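DNA-binding protein HU (Thermotoga maritima, PDB 1B8Z) binds and wraps DNA as a histone-like protein, stabilising it against denaturation under extreme environmental conditions. Local coordinates at residues D8-K13 against K19-I24. Numbering follows the deposited sequence.
Sequences DRVAKK and KDVKLI
A11 and V21 bring helix 3-14 and helix 18-37 together at a backbone separation of 6.2 Å, measured between their CA atoms. V21 points at the facing helix, and its two methyls have different main partners. V21 CG1 lies anti to the backbone N (chi1 172°) and sits 3.7 Å from V10 CG1. V21 CG2, set beside the backbone N, is 3.8 Å from A11 CA and 4.0 Å from A11 CB, so it touches the backbone as well as the methyl. The small side chain of A11 is consistent with this close approach. V10 also points toward helix 18-37, and its side chain is skewed against that of V21. V21 further packs on I7 and A16, which extends the apolar patch along helix 3-14 and into the turn. Cutting V21 back to an alanine would probably leave V10 CG1 and the A11 face without their partner methyls and weaken the helix pairing. The two helices, joined by a short turn, belong to the HU dimerisation region; V10 packs on T31 of the second subunit, and I24 on its own counterpart there. The buried contact is wholly apolar, with van der Waals packing and no directional bonds between the two segments.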
# COMPACT_ATOMS: atom_id res chain seq x y z
N ASP B 8 1.87 3.83 -13.11
CA ASP B 8 1.19 4.26 -14.34
C ASP B 8 -0.30 4.00 -14.30
O ASP B 8 -1.11 4.86 -14.73
CB ASP B 8 1.78 3.44 -15.51
CG ASP B 8 3.18 3.87 -15.88
OD1 ASP B 8 3.71 4.89 -15.40
OD2 ASP B 8 3.78 3.12 -16.70
N ARG B 9 -0.75 2.87 -13.77
CA ARG B 9 -2.16 2.52 -13.70
C ARG B 9 -2.87 3.47 -12.74
O ARG B 9 -3.97 3.92 -13.04
CB ARG B 9 -2.41 1.09 -13.23
CG ARG B 9 -1.86 0.04 -14.21
CD ARG B 9 -2.36 -1.34 -13.81
NE ARG B 9 -1.91 -2.35 -14.78
CZ ARG B 9 -2.65 -2.80 -15.79
NH1 ARG B 9 -3.89 -2.34 -15.97
NH2 ARG B 9 -2.16 -3.71 -16.62
N VAL B 10 -2.23 3.71 -11.58
CA VAL B 10 -2.90 4.62 -10.64
C VAL B 10 -2.97 6.02 -11.19
O VAL B 10 -4.00 6.71 -11.01
CB VAL B 10 -2.12 4.56 -9.29
CG1 VAL B 10 -2.57 5.69 -8.35
CG2 VAL B 10 -2.31 3.20 -8.68
N ALA B 11 -1.94 6.53 -11.84
CA ALA B 11 -1.94 7.89 -12.39
C ALA B 11 -3.06 8.00 -13.43
O ALA B 11 -3.74 9.03 -13.42
CB ALA B 11 -0.60 8.18 -13.06
N LYS B 12 -3.28 6.96 -14.21
CA LYS B 12 -4.34 7.06 -15.24
C LYS B 12 -5.71 7.08 -14.59
O LYS B 12 -6.58 7.94 -14.89
CB LYS B 12 -4.24 5.89 -16.23
CG LYS B 12 -5.34 5.97 -17.31
CD LYS B 12 -5.41 4.71 -18.15
CE LYS B 12 -6.50 4.82 -19.21
NZ LYS B 12 -6.18 3.97 -20.39
N LYS B 13 -5.93 6.20 -13.62
CA LYS B 13 -7.24 6.08 -12.98
C LYS B 13 -7.59 7.33 -12.18
O LYS B 13 -8.76 7.75 -12.18
CB LYS B 13 -7.32 4.90 -12.04
CG LYS B 13 -7.28 3.52 -12.68
CD LYS B 13 -7.40 2.50 -11.56
CE LYS B 13 -7.12 1.08 -12.01
NZ LYS B 13 -7.50 0.13 -10.93
N LYS B 19 4.52 11.78 -11.33
CA LYS B 19 5.43 12.21 -10.30
C LYS B 19 4.73 12.38 -8.96
O LYS B 19 5.35 12.08 -7.94
CB LYS B 19 6.17 13.50 -10.69
CG LYS B 19 5.28 14.72 -10.80
CD LYS B 19 6.07 15.98 -11.15
CE LYS B 19 5.13 17.14 -11.42
NZ LYS B 19 5.76 18.21 -12.25
N ASP B 20 3.47 12.80 -8.95
CA ASP B 20 2.75 12.97 -7.69
C ASP B 20 2.35 11.60 -7.13
O ASP B 20 2.43 11.41 -5.92
CB ASP B 20 1.51 13.84 -7.89
CG ASP B 20 1.92 15.27 -8.24
OD1 ASP B 20 3.01 15.70 -7.83
OD2 ASP B 20 1.11 15.95 -8.90
N VAL B 21 1.96 10.69 -8.01
CA VAL B 21 1.62 9.33 -7.58
C VAL B 21 2.87 8.68 -6.98
O VAL B 21 2.77 8.07 -5.92
CB VAL B 21 1.07 8.48 -8.73
CG1 VAL B 21 0.91 7.04 -8.28
CG2 VAL B 21 -0.27 9.07 -9.18
N LYS B 22 4.02 8.83 -7.65
CA LYS B 22 5.24 8.24 -7.08
C LYS B 22 5.60 8.83 -5.73
O LYS B 22 5.92 8.07 -4.79
CB LYS B 22 6.41 8.44 -8.06
CG LYS B 22 7.66 7.74 -7.52
CD LYS B 22 8.57 7.33 -8.67
CE LYS B 22 10.01 7.17 -8.21
NZ LYS B 22 10.16 6.63 -6.84
N LEU B 23 5.47 10.13 -5.53
CA LEU B 23 5.76 10.75 -4.25
C LEU B 23 4.82 10.23 -3.14
O LEU B 23 5.29 9.78 -2.10
CB LEU B 23 5.67 12.28 -4.35
CG LEU B 23 5.66 13.01 -3.01
CD1 LEU B 23 7.01 12.94 -2.32
CD2 LEU B 23 5.20 14.46 -3.16
N ILE B 24 3.54 10.15 -3.53
CA ILE B 24 2.59 9.69 -2.48
C ILE B 24 2.75 8.21 -2.22
O ILE B 24 2.79 7.79 -1.04
CB ILE B 24 1.16 10.10 -2.84
CG1 ILE B 24 1.05 11.63 -2.65
CG2 ILE B 24 0.17 9.40 -1.93
CD1 ILE B 24 -0.14 12.26 -3.31